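PDB 5DP2: CurF from Lyngbya majuscula, which probably catalyses NADPH-dependent, cyclopropane-forming reduction of an enoyl-acyl carrier protein intermediate in the polyketide pathway to curacin A. Local coordinates for residues S196-Q201 with K332-I337; D123-P128 with Q290-L295; N49-L54 with K65-S70. All coordinates share one frame; numbering follows the deposited sequence. Where two conformers were deposited one is given.

Contact 1: residues S196-Q201 with K332-I337. With NAP (NADP nicotinamide-adenine-dinucleotide phosphate), chain B.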
loop_
_atom_site.group_PDB
_atom_site.type_symbol
_atom_site.label_atom_id
_atom_site.label_comp_id
_atom_site.label_asym_id
_atom_site.label_seq_id
_atom_site.Cartn_x
_atom_site.Cartn_y
_atom_site.Cartn_z
ATOM N N SER A 196 -7.435 -13.451 16.769
ATOM C CA SER A 196 -7.213 -13.024 18.135
ATOM C C SER A 196 -6.388 -11.748 18.192
ATOM O O SER A 196 -6.595 -10.901 19.087
ATOM C CB SER A 196 -6.488 -14.148 18.910
ATOM O OG SER A 196 -5.204 -14.432 18.340
ATOM N N VAL A 197 -5.439 -11.619 17.274
ATOM C CA VAL A 197 -4.582 -10.452 17.227
ATOM C C VAL A 197 -5.423 -9.194 16.930
ATOM O O VAL A 197 -5.270 -8.153 17.574
ATOM C CB VAL A 197 -3.444 -10.633 16.180
ATOM C CG1 VAL A 197 -2.583 -9.381 16.096
ATOM C CG2 VAL A 197 -2.591 -11.854 16.503
ATOM N N LEU A 198 -6.335 -9.295 15.967
ATOM C CA LEU A 198 -7.170 -8.154 15.607
ATOM C C LEU A 198 -8.189 -7.829 16.729
ATOM O O LEU A 198 -8.492 -6.658 16.994
ATOM C CB LEU A 198 -7.892 -8.378 14.301
ATOM C CG LEU A 198 -7.042 -7.994 13.086
ATOM C CD1 LEU A 198 -5.592 -8.420 13.023
ATOM C CD2 LEU A 198 -7.779 -8.290 11.831
ATOM N N ARG A 199 -8.715 -8.837 17.412
ATOM C CA ARG A 199 -9.591 -8.565 18.553
ATOM C C ARG A 199 -8.808 -7.808 19.639
ATOM O O ARG A 199 -9.350 -6.862 20.238
ATOM C CB ARG A 199 -10.227 -9.862 19.065
ATOM C CG ARG A 199 -11.214 -10.482 18.084
ATOM C CD ARG A 199 -11.836 -11.779 18.605
ATOM N NE ARG A 199 -12.792 -12.319 17.633
ATOM C CZ ARG A 199 -13.110 -13.603 17.485
ATOM N NH1 ARG A 199 -12.559 -14.538 18.241
ATOM N NH2 ARG A 199 -13.944 -13.957 16.523
ATOM N N GLU A 200 -7.540 -8.171 19.863
ATOM C CA GLU A 200 -6.717 -7.482 20.860
ATOM C C GLU A 200 -6.453 -6.027 20.468
ATOM O O GLU A 200 -6.277 -5.155 21.333
ATOM C CB GLU A 200 -5.401 -8.229 21.107
ATOM C CG GLU A 200 -5.593 -9.567 21.801
ATOM C CD GLU A 200 -4.317 -10.135 22.386
ATOM O OE1 GLU A 200 -3.279 -9.431 22.378
ATOM O OE2 GLU A 200 -4.359 -11.295 22.859
ATOM N N GLN A 201 -6.421 -5.743 19.169
ATOM C CA GLN A 201 -6.287 -4.365 18.705
ATOM C C GLN A 201 -7.552 -3.549 18.935
ATOM O O GLN A 201 -7.541 -2.332 18.751
ATOM C CB GLN A 201 -5.949 -4.320 17.220
ATOM C CG GLN A 201 -4.574 -4.865 16.861
ATOM C CD GLN A 201 -4.282 -4.616 15.391
ATOM O OE1 GLN A 201 -5.141 -4.732 14.580
ATOM N NE2 GLN A 201 -3.079 -4.259 15.057
ATOM N N LYS A 332 3.038 -14.079 6.957
ATOM C CA LYS A 332 3.426 -14.292 8.339
ATOM C C LYS A 332 3.248 -13.072 9.219
ATOM O O LYS A 332 3.622 -13.098 10.390
ATOM C CB LYS A 332 4.897 -14.748 8.392
ATOM C CG LYS A 332 5.165 -16.053 7.697
ATOM C CD LYS A 332 6.637 -16.409 7.814
ATOM C CE LYS A 332 6.940 -17.809 7.369
ATOM N NZ LYS A 332 8.347 -18.179 7.695
ATOM N N HIS A 333 2.683 -12.017 8.649
ATOM C CA HIS A 333 2.774 -10.672 9.217
ATOM C C HIS A 333 1.452 -10.105 9.732
ATOM O O HIS A 333 0.364 -10.540 9.413
ATOM C CB HIS A 333 3.288 -9.742 8.114
ATOM C CG HIS A 333 2.329 -9.601 6.990
ATOM N ND1 HIS A 333 1.777 -10.692 6.337
ATOM C CD2 HIS A 333 1.769 -8.492 6.450
ATOM C CE1 HIS A 333 0.916 -10.237 5.443
ATOM N NE2 HIS A 333 0.899 -8.909 5.483
ATOM N N ILE A 334 1.612 -9.044 10.530
ATOM C CA ILE A 334 0.566 -8.062 10.797
ATOM C C ILE A 334 1.163 -6.703 10.412
ATOM O O ILE A 334 2.225 -6.333 10.944
ATOM C CB ILE A 334 0.159 -8.014 12.283
ATOM C CG1 ILE A 334 -0.262 -9.387 12.804
ATOM C CG2 ILE A 334 -0.888 -6.925 12.512
ATOM C CD1 ILE A 334 -1.595 -9.829 12.294
ATOM N N GLY A 335 0.517 -5.967 9.519
ATOM C CA GLY A 335 1.029 -4.633 9.165
ATOM C C GLY A 335 2.015 -4.675 8.015
ATOM O O GLY A 335 1.678 -5.169 6.918
ATOM N N LYS A 336 3.213 -4.140 8.246
ATOM C CA LYS A 336 4.183 -3.878 7.197
ATOM C C LYS A 336 5.493 -4.671 7.425
ATOM O O LYS A 336 5.935 -4.832 8.567
ATOM C CB LYS A 336 4.488 -2.360 7.118
ATOM C CG LYS A 336 4.890 -1.834 5.724
ATOM C CD LYS A 336 3.692 -1.650 4.803
ATOM C CE LYS A 336 4.099 -1.194 3.392
ATOM N NZ LYS A 336 2.923 -0.936 2.503
ATOM N N ILE A 337 6.131 -5.060 6.317
ATOM C CA ILE A 337 7.471 -5.613 6.369
ATOM C C ILE A 337 8.411 -4.553 5.818
ATOM O O ILE A 337 8.228 -4.078 4.693
ATOM C CB ILE A 337 7.500 -6.920 5.597
ATOM C CG1 ILE A 337 6.502 -7.902 6.238
ATOM C CG2 ILE A 337 8.921 -7.472 5.571
ATOM C CD1 ILE A 337 6.029 -8.953 5.272
HETATM P PA NAP B . -1.017 -7.254 2.570
HETATM O O1A NAP B . -0.088 -6.927 3.688
HETATM O O2A NAP B . -2.461 -6.935 2.708
HETATM O O5B NAP B . -0.808 -8.802 2.231
HETATM C C5B NAP B . -1.764 -9.525 1.445
HETATM C C4B NAP B . -3.019 -9.873 2.217
HETATM O O4B NAP B . -3.800 -10.735 1.423
HETATM C C3B NAP B . -2.767 -10.553 3.531
HETATM O O3B NAP B . -3.238 -9.695 4.572
HETATM C C2B NAP B . -3.564 -11.870 3.470
HETATM O O2B NAP B . -4.378 -12.194 4.561
HETATM C C1B NAP B . -4.499 -11.645 2.298
HETATM N N9A NAP B . -4.765 -12.833 1.498
HETATM C C8A NAP B . -4.001 -13.320 0.460
HETATM N N7A NAP B . -4.559 -14.441 -0.056
HETATM C C5A NAP B . -5.682 -14.659 0.644
HETATM C C6A NAP B . -6.713 -15.644 0.607
HETATM N N6A NAP B . -6.661 -16.640 -0.300
HETATM N N1A NAP B . -7.713 -15.547 1.474
HETATM C C2A NAP B . -7.732 -14.545 2.361
HETATM N N3A NAP B . -6.831 -13.567 2.490
HETATM C C4A NAP B . -5.811 -13.641 1.650
HETATM O O3 NAP B . -0.485 -6.577 1.210
HETATM P PN NAP B . -0.595 -5.058 0.716
HETATM O O1N NAP B . 0.680 -4.723 0.045
HETATM O O2N NAP B . -1.084 -4.174 1.827
HETATM O O5D NAP B . -1.685 -5.185 -0.401
HETATM C C5D NAP B . -3.038 -5.526 -0.020
HETATM C C4D NAP B . -3.832 -5.979 -1.272
HETATM O O4D NAP B . -4.242 -4.826 -1.959
HETATM C C3D NAP B . -3.020 -6.793 -2.287
HETATM O O3D NAP B . -3.928 -7.654 -2.987
HETATM C C2D NAP B . -2.439 -5.731 -3.186
HETATM O O2D NAP B . -2.143 -6.270 -4.478
HETATM C C1D NAP B . -3.545 -4.710 -3.211
HETATM N N1N NAP B . -3.231 -3.269 -3.315
HETATM C C2N NAP B . -3.805 -2.530 -4.291
HETATM C C3N NAP B . -3.563 -1.166 -4.432
HETATM C C7N NAP B . -4.225 -0.399 -5.525
HETATM O O7N NAP B . -3.800 0.723 -5.696
HETATM N N7N NAP B . -5.234 -0.981 -6.227
HETATM C C4N NAP B . -2.696 -0.537 -3.533
HETATM C C5N NAP B . -2.120 -1.315 -2.537
HETATM C C6N NAP B . -2.399 -2.684 -2.435
HETATM P P2B NAP B . -3.836 -12.751 5.958
HETATM O O1X NAP B . -3.074 -11.607 6.615
HETATM O O2X NAP B . -5.104 -13.114 6.678
HETATM O O3X NAP B . -2.940 -13.925 5.646
#
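Helix 195-200, the crossover between strands 185-190 and 205-208 of the Rossmann-type sheet, meets the loop 332-335 beside the NADP site, where Ile334 reaches across to Val197 and Leu198 and forms a small, partly exposed apolar contact. Val197 CG1 meets both CG1 and CD1 of Ile334, each at 4.0 Å. The two side chains run antiparallel, so each lies alongside its partner. Val197 holds CG1 anti to its own backbone N (chi1 178°), which turns this methyl to the isoleucine branch. From the next helix position Leu198 CD1 adds a looser touch, 4.3 Å from the same CD1 of Ile334. Gln201 rests its amide NE2 4.3 Å from Ile334 CG2, and that NE2 is hydrogen-bonded to Gln173 OE1.

Packing at Ile334 sits beside a cofactor contact at His333. The imidazole NE2 gives a hydrogen bond of 2.9 Å to NAP O1A, a phosphate oxygen that faces it nearly within the plane of the ring. Lys194 bonds both the carbonyl of His333 and the cofactor, linking the loop to the start of the helix. His333 leans on Leu328 of helix 321-329, and the chain runs on into strand 336-340, between strands 39-48 and 313-317.

Contact 2: residues D123-P128 with Q290-L295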
loop_
_atom_site.group_PDB
_atom_site.type_symbol
_atom_site.label_atom_id
_atom_site.label_comp_id
_atom_site.label_asym_id
_atom_site.label_seq_id
_atom_site.Cartn_x
_atom_site.Cartn_y
_atom_site.Cartn_z
ATOM N N ASP A 123 8.443 14.759 -6.120
ATOM C CA ASP A 123 8.246 13.349 -5.780
ATOM C C ASP A 123 8.536 13.051 -4.316
ATOM O O ASP A 123 8.571 11.876 -3.939
ATOM C CB ASP A 123 9.234 12.444 -6.578
ATOM C CG ASP A 123 9.074 12.473 -8.053
ATOM O OD1 ASP A 123 7.937 12.379 -8.445
ATOM O OD2 ASP A 123 10.089 12.521 -8.796
ATOM N N LEU A 124 8.817 14.088 -3.522
ATOM C CA LEU A 124 9.205 13.930 -2.132
ATOM C C LEU A 124 8.213 14.644 -1.220
ATOM O O LEU A 124 7.663 15.705 -1.585
ATOM C CB LEU A 124 10.598 14.538 -1.917
ATOM C CG LEU A 124 11.707 13.887 -2.744
ATOM C CD1 LEU A 124 13.025 14.622 -2.493
ATOM C CD2 LEU A 124 11.821 12.403 -2.453
ATOM N N LEU A 125 8.028 14.091 -0.025
ATOM C CA LEU A 125 7.167 14.638 1.027
ATOM C C LEU A 125 7.983 14.711 2.310
ATOM O O LEU A 125 8.820 13.862 2.571
ATOM C CB LEU A 125 5.949 13.730 1.237
ATOM C CG LEU A 125 5.026 13.567 0.009
ATOM C CD1 LEU A 125 4.024 12.447 0.277
ATOM C CD2 LEU A 125 4.326 14.873 -0.350
ATOM N N ALA A 126 7.742 15.726 3.125
ATOM C CA ALA A 126 8.460 15.852 4.387
ATOM C C ALA A 126 8.058 14.740 5.361
ATOM O O ALA A 126 6.873 14.515 5.636
ATOM C CB ALA A 126 8.187 17.216 5.010
ATOM N N LYS A 127 9.061 14.046 5.885
ATOM C CA LYS A 127 8.818 12.982 6.865
ATOM C C LYS A 127 8.311 13.599 8.185
ATOM O O LYS A 127 8.885 14.576 8.638
ATOM C CB LYS A 127 10.111 12.236 7.163
ATOM C CG LYS A 127 9.946 11.128 8.194
ATOM C CD LYS A 127 11.285 10.491 8.456
ATOM C CE LYS A 127 11.395 9.952 9.836
ATOM N NZ LYS A 127 11.490 11.073 10.843
ATOM N N PRO A 128 7.297 12.997 8.835
ATOM C CA PRO A 128 6.927 13.459 10.184
ATOM C C PRO A 128 8.145 13.349 11.129
ATOM O O PRO A 128 8.756 12.297 11.251
ATOM C CB PRO A 128 5.805 12.476 10.583
ATOM C CG PRO A 128 5.215 12.027 9.274
ATOM C CD PRO A 128 6.401 11.914 8.374
ATOM N N GLN A 290 0.304 15.973 -8.577
ATOM C CA GLN A 290 -0.353 16.681 -7.476
ATOM C C GLN A 290 -1.249 15.768 -6.666
ATOM O O GLN A 290 -1.666 16.144 -5.575
ATOM C CB GLN A 290 -1.123 17.898 -7.976
ATOM C CG GLN A 290 -0.238 19.025 -8.498
ATOM C CD GLN A 290 0.799 19.478 -7.472
ATOM O OE1 GLN A 290 0.466 19.762 -6.317
ATOM N NE2 GLN A 290 2.068 19.527 -7.887
ATOM N N PHE A 291 -1.571 14.582 -7.160
ATOM C CA PHE A 291 -2.448 13.674 -6.431
ATOM C C PHE A 291 -1.858 13.318 -5.064
ATOM O O PHE A 291 -2.533 13.454 -4.022
ATOM C CB PHE A 291 -2.712 12.459 -7.314
ATOM C CG PHE A 291 -3.579 11.386 -6.706
ATOM C CD1 PHE A 291 -4.927 11.560 -6.620
ATOM C CD2 PHE A 291 -3.075 10.174 -6.306
ATOM C CE1 PHE A 291 -5.742 10.599 -6.113
ATOM C CE2 PHE A 291 -3.912 9.181 -5.802
ATOM C CZ PHE A 291 -5.245 9.409 -5.708
ATOM N N HIS A 292 -0.588 12.890 -5.034
ATOM C CA HIS A 292 -0.011 12.523 -3.755
ATOM C C HIS A 292 0.160 13.732 -2.842
ATOM O O HIS A 292 0.049 13.606 -1.618
ATOM C CB HIS A 292 1.290 11.724 -3.888
ATOM C CG HIS A 292 2.458 12.479 -4.440
ATOM N ND1 HIS A 292 2.925 12.280 -5.724
ATOM C CD2 HIS A 292 3.296 13.368 -3.861
ATOM C CE1 HIS A 292 3.983 13.051 -5.918
ATOM N NE2 HIS A 292 4.217 13.730 -4.810
ATOM N N ALA A 293 0.461 14.897 -3.412
ATOM C CA ALA A 293 0.632 16.107 -2.624
ATOM C C ALA A 293 -0.666 16.485 -1.915
ATOM O O ALA A 293 -0.659 16.845 -0.737
ATOM C CB ALA A 293 1.082 17.257 -3.528
ATOM N N LYS A 294 -1.785 16.397 -2.629
ATOM C CA LYS A 294 -3.064 16.740 -2.027
ATOM C C LYS A 294 -3.492 15.736 -0.959
ATOM O O LYS A 294 -4.052 16.135 0.069
ATOM C CB LYS A 294 -4.113 16.906 -3.102
ATOM C CG LYS A 294 -3.843 18.108 -3.993
ATOM C CD LYS A 294 -4.920 18.285 -5.041
ATOM C CE LYS A 294 -4.726 17.337 -6.206
ATOM N NZ LYS A 294 -5.782 17.550 -7.240
ATOM N N LEU A 295 -3.198 14.448 -1.171
ATOM C CA LEU A 295 -3.503 13.489 -0.118
ATOM C C LEU A 295 -2.658 13.753 1.115
ATOM O O LEU A 295 -3.168 13.671 2.250
ATOM C CB LEU A 295 -3.311 12.057 -0.633
ATOM C CG LEU A 295 -4.300 11.564 -1.675
ATOM C CD1 LEU A 295 -3.898 10.226 -2.278
ATOM C CD2 LEU A 295 -5.697 11.459 -1.131
HETATM O O HOH W 1 5.514 15.984 -3.399
#
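His292 is the residue through which helix 290-305 meets strand 124-126, touching both Leu125 and Asp123. Gln290 comes first, its N bonded to Asp288 OD1 and its carbonyl receiving Lys294 N. Phe291, the next residue, turns away from the strand: its ring meets Tyr148 edge-to-face and carries Leu295 CD1 over one face, displaced toward the rim.

His292 then points at the strand. Its CG lies between the backbone N and the carbonyl carbon (chi1 68°), a crowded position that swings the imidazole out across the gap. Leu125 CD2 comes to the ring edge in plane, 4.0 Å from His292 CD2. NE2 of His292 lies 4.2 Å from Asp123 CA and is hydrogen-bonded to Asp122 O, just before the strand. A water 3.0 Å from His292 NE2 and 2.8 Å from Leu124 O may add a second, less certain link to the strand itself. Asp123 OD1 forms a salt bridge with Lys289, next to the helix start, and OD2 bonds Ser120 N.

Ala293 brings the backbones nearest, its CA 7.6 Å from that of Leu125. One turn on from Phe291, Leu295 packs on Phe144 of helix 140-153, which Leu125 also touches. Helix 290-305 thus packs beside strand 124-126 of the mixed sheet that also takes in strands 39-48 and 336-340, consistent with the catalytic part of medium-chain dehydrogenases/reductases, where chain from both ends meets.

Contact 3: residues N49-L54 with K65-S70. With NAP (NADP nicotinamide-adenine-dinucleotide phosphate), chain B.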
loop_
_atom_site.group_PDB
_atom_site.type_symbol
_atom_site.label_atom_id
_atom_site.label_comp_id
_atom_site.label_asym_id
_atom_site.label_seq_id
_atom_site.Cartn_x
_atom_site.Cartn_y
_atom_site.Cartn_z
ATOM N N ASN A 49 5.851 -4.459 -0.778
ATOM C CA ASN A 49 4.421 -4.420 -1.039
ATOM C C ASN A 49 3.988 -5.717 -1.719
ATOM O O ASN A 49 4.767 -6.343 -2.441
ATOM C CB ASN A 49 4.059 -3.190 -1.886
ATOM C CG ASN A 49 3.990 -1.920 -1.007
ATOM O OD1 ASN A 49 2.931 -1.554 -0.461
ATOM N ND2 ASN A 49 5.098 -1.305 -0.782
ATOM N N PHE A 50 2.744 -6.133 -1.528
ATOM C CA PHE A 50 2.293 -7.401 -2.065
ATOM C C PHE A 50 2.409 -7.436 -3.599
ATOM O O PHE A 50 2.775 -8.482 -4.160
ATOM C CB PHE A 50 0.859 -7.692 -1.621
ATOM C CG PHE A 50 0.421 -9.090 -1.883
ATOM C CD1 PHE A 50 0.976 -10.152 -1.144
ATOM C CD2 PHE A 50 -0.515 -9.356 -2.852
ATOM C CE1 PHE A 50 0.568 -11.462 -1.380
ATOM C CE2 PHE A 50 -0.954 -10.660 -3.073
ATOM C CZ PHE A 50 -0.403 -11.709 -2.341
ATOM N N ARG A 51 2.113 -6.326 -4.293
ATOM C CA ARG A 51 2.300 -6.256 -5.761
ATOM C C ARG A 51 3.669 -6.734 -6.171
ATOM O O ARG A 51 3.833 -7.362 -7.220
ATOM C CB ARG A 51 2.120 -4.775 -6.275
ATOM C CG ARG A 51 2.458 -4.545 -7.770
ATOM C CD ARG A 51 1.493 -5.185 -8.737
ATOM N NE ARG A 51 0.232 -4.475 -8.768
ATOM C CZ ARG A 51 -0.076 -3.379 -9.496
ATOM N NH1 ARG A 51 0.816 -2.808 -10.320
ATOM N NH2 ARG A 51 -1.286 -2.871 -9.376
ATOM N N GLU A 52 4.677 -6.368 -5.395
ATOM C CA GLU A 52 6.063 -6.696 -5.751
ATOM C C GLU A 52 6.355 -8.182 -5.615
ATOM O O GLU A 52 7.148 -8.711 -6.390
ATOM C CB GLU A 52 7.007 -5.853 -4.916
ATOM C CG GLU A 52 6.849 -4.366 -5.263
ATOM C CD GLU A 52 7.518 -3.405 -4.346
ATOM O OE1 GLU A 52 7.468 -3.592 -3.109
ATOM O OE2 GLU A 52 8.054 -2.399 -4.877
ATOM N N VAL A 53 5.739 -8.857 -4.647
ATOM C CA VAL A 53 5.780 -10.319 -4.598
ATOM C C VAL A 53 5.163 -10.903 -5.876
ATOM O O VAL A 53 5.763 -11.757 -6.530
ATOM C CB VAL A 53 5.066 -10.842 -3.320
ATOM C CG1 VAL A 53 4.967 -12.355 -3.339
ATOM C CG2 VAL A 53 5.791 -10.374 -2.061
ATOM N N LEU A 54 3.988 -10.409 -6.262
ATOM C CA LEU A 54 3.340 -10.887 -7.483
ATOM C C LEU A 54 4.213 -10.599 -8.702
ATOM O O LEU A 54 4.260 -11.396 -9.646
ATOM C CB LEU A 54 1.959 -10.237 -7.655
ATOM C CG LEU A 54 0.927 -10.439 -6.548
ATOM C CD1 LEU A 54 -0.363 -9.731 -6.934
ATOM C CD2 LEU A 54 0.704 -11.921 -6.272
ATOM N N LYS A 65 5.892 2.328 -16.957
ATOM C CA LYS A 65 7.268 2.356 -17.415
ATOM C C LYS A 65 8.239 2.825 -16.332
ATOM O O LYS A 65 9.398 2.442 -16.356
ATOM C CB LYS A 65 7.384 3.136 -18.725
ATOM C CG LYS A 65 6.778 2.333 -19.899
ATOM C CD LYS A 65 6.988 2.834 -21.282
ATOM C CE LYS A 65 6.690 1.684 -22.240
ATOM N NZ LYS A 65 6.797 2.089 -23.663
ATOM N N LYS A 66 7.743 3.601 -15.357
ATOM C CA LYS A 66 8.575 4.057 -14.244
ATOM C C LYS A 66 9.138 2.894 -13.429
ATOM O O LYS A 66 10.150 3.061 -12.749
ATOM C CB LYS A 66 7.717 4.983 -13.323
ATOM C CG LYS A 66 8.516 5.825 -12.348
ATOM C CD LYS A 66 7.657 6.694 -11.468
ATOM C CE LYS A 66 8.521 7.704 -10.741
ATOM N NZ LYS A 66 7.755 8.536 -9.817
ATOM N N ARG A 67 8.491 1.728 -13.471
ATOM C CA ARG A 67 8.975 0.531 -12.782
ATOM C C ARG A 67 10.138 -0.174 -13.489
ATOM O O ARG A 67 10.636 -1.157 -12.969
ATOM C CB ARG A 67 7.850 -0.464 -12.541
ATOM C CG ARG A 67 6.850 -0.065 -11.442
ATOM C CD ARG A 67 7.422 -0.056 -10.038
ATOM N NE ARG A 67 8.031 -1.326 -9.624
ATOM C CZ ARG A 67 7.363 -2.428 -9.288
ATOM N NH1 ARG A 67 6.049 -2.447 -9.157
ATOM N NH2 ARG A 67 8.054 -3.554 -9.043
ATOM N N TYR A 68 10.564 0.340 -14.660
ATOM C CA TYR A 68 11.631 -0.300 -15.428
ATOM C C TYR A 68 12.750 0.657 -15.742
ATOM O O TYR A 68 12.517 1.806 -16.158
ATOM C CB TYR A 68 11.075 -0.860 -16.741
ATOM C CG TYR A 68 10.048 -1.947 -16.555
ATOM C CD1 TYR A 68 10.439 -3.276 -16.437
ATOM C CD2 TYR A 68 8.690 -1.677 -16.520
ATOM C CE1 TYR A 68 9.525 -4.292 -16.319
ATOM C CE2 TYR A 68 7.763 -2.690 -16.402
ATOM C CZ TYR A 68 8.171 -4.002 -16.327
ATOM O OH TYR A 68 7.282 -5.065 -16.259
ATOM N N ARG A 69 13.989 0.183 -15.636
ATOM C CA ARG A 69 15.119 0.988 -16.056
ATOM C C ARG A 69 14.995 1.360 -17.532
ATOM O O ARG A 69 14.707 0.514 -18.378
ATOM C CB ARG A 69 16.427 0.226 -15.816
ATOM C CG ARG A 69 16.725 -0.064 -14.352
ATOM C CD ARG A 69 16.748 1.187 -13.467
ATOM N NE ARG A 69 17.722 2.181 -13.904
ATOM C CZ ARG A 69 18.964 2.264 -13.440
ATOM N NH1 ARG A 69 19.408 1.446 -12.497
ATOM N NH2 ARG A 69 19.792 3.181 -13.933
ATOM N N SER A 70 15.211 2.665 -17.800
ATOM C CA SER A 70 15.084 3.273 -19.129
ATOM C C SER A 70 13.687 3.231 -19.696
ATOM O O SER A 70 13.464 3.596 -20.850
ATOM C CB SER A 70 16.058 2.655 -20.130
ATOM O OG SER A 70 17.369 3.006 -19.806
HETATM P PA NAP B . -1.017 -7.254 2.570
HETATM O O1A NAP B . -0.088 -6.927 3.688
HETATM O O2A NAP B . -2.461 -6.935 2.708
HETATM O O5B NAP B . -0.808 -8.802 2.231
HETATM C C5B NAP B . -1.764 -9.525 1.445
HETATM C C4B NAP B . -3.019 -9.873 2.217
HETATM O O4B NAP B . -3.800 -10.735 1.423
HETATM C C3B NAP B . -2.767 -10.553 3.531
HETATM O O3B NAP B . -3.238 -9.695 4.572
HETATM C C2B NAP B . -3.564 -11.870 3.470
HETATM O O2B NAP B . -4.378 -12.194 4.561
HETATM C C1B NAP B . -4.499 -11.645 2.298
HETATM N N9A NAP B . -4.765 -12.833 1.498
HETATM C C8A NAP B . -4.001 -13.320 0.460
HETATM N N7A NAP B . -4.559 -14.441 -0.056
HETATM C C5A NAP B . -5.682 -14.659 0.644
HETATM C C6A NAP B . -6.713 -15.644 0.607
HETATM N N6A NAP B . -6.661 -16.640 -0.300
HETATM N N1A NAP B . -7.713 -15.547 1.474
HETATM C C2A NAP B . -7.732 -14.545 2.361
HETATM N N3A NAP B . -6.831 -13.567 2.490
HETATM C C4A NAP B . -5.811 -13.641 1.650
HETATM O O3 NAP B . -0.485 -6.577 1.210
HETATM P PN NAP B . -0.595 -5.058 0.716
HETATM O O1N NAP B . 0.680 -4.723 0.045
HETATM O O2N NAP B . -1.084 -4.174 1.827
HETATM O O5D NAP B . -1.685 -5.185 -0.401
HETATM C C5D NAP B . -3.038 -5.526 -0.020
HETATM C C4D NAP B . -3.832 -5.979 -1.272
HETATM O O4D NAP B . -4.242 -4.826 -1.959
HETATM C C3D NAP B . -3.020 -6.793 -2.287
HETATM O O3D NAP B . -3.928 -7.654 -2.987
HETATM C C2D NAP B . -2.439 -5.731 -3.186
HETATM O O2D NAP B . -2.143 -6.270 -4.478
HETATM C C1D NAP B . -3.545 -4.710 -3.211
HETATM N N1N NAP B . -3.231 -3.269 -3.315
HETATM C C2N NAP B . -3.805 -2.530 -4.291
HETATM C C3N NAP B . -3.563 -1.166 -4.432
HETATM C C7N NAP B . -4.225 -0.399 -5.525
HETATM O O7N NAP B . -3.800 0.723 -5.696
HETATM N N7N NAP B . -5.234 -0.981 -6.227
HETATM C C4N NAP B . -2.696 -0.537 -3.533
HETATM C C5N NAP B . -2.120 -1.315 -2.537
HETATM C C6N NAP B . -2.399 -2.684 -2.435
HETATM P P2B NAP B . -3.836 -12.751 5.958
HETATM O O1X NAP B . -3.074 -11.607 6.615
HETATM O O2X NAP B . -5.104 -13.114 6.678
HETATM O O3X NAP B . -2.940 -13.925 5.646
#
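Opposite charges face each other without forming a salt bridge where Glu52 and Arg67 meet. Glu52 OE2 stands over one face of the guanidinium, 4.3 Å from Arg67 NH2, with the two planes turned 83° apart. Because OE2 lies well out of the guanidinium plane, no N-H points at it and the attraction is one of charge alone. Arg67 NH2 does bond helix 50-57 just past the segment, at Asn55 OD1; its other partner is Thr79 O, while Glu52 OE2 takes Gly81 N.

Van der Waals contact supplies the rest. Bends at chi2 and chi3 fold the Arg67 chain so that NH2 comes within 4.0 Å of Glu52 CG, while Arg51 CG lies at the guanidinium edge, 4.4 Å from Arg67 NH1. The nearby charge of Arg51 is met by Glu62 and Asp280.

Hydrogen bonding gathers at the start of helix 50-57. Asn49 holds the N-cap position, and its N-H meets Glu52 OE1 on the anti side at 3.0 Å; this is the half of a capping box given by the third helical residue.

The cofactor occupies the same helix end. Phe50 N bonds NAP O1N at 3.0 Å and nearly straight (170°), a helix N-terminus receiving a phosphate. With CG anti to N (chi1 -168°), the Phe50 ring turns one face to NAP C5B, 3.8 Å above its plane and displaced toward the rim.

How the contacts relate
Contacts 2 and 3 are buried, whereas contact 1 is partly exposed, with Gln201 exposed beside it. Their chemistry follows their place: contact 1 is aliphatic packing, contact 2 a histidine edge and a possible bridging water between helix and sheet, contact 3 a meeting of charged side chains whose hydrogen bonds lie mostly outside it. Contacts 1 and 3, though on opposite sides of the chain's centre, each have one segment that bonds a different phosphate of the same NADP, and they touch where Lys336 NZ approaches Asn49 OD1 (3.0 Å, a probable hydrogen bond). Contacts 1 and 2 reach the same mixed sheet without meeting; contacts 2 and 3 merely brush, through Asp123 and Lys66.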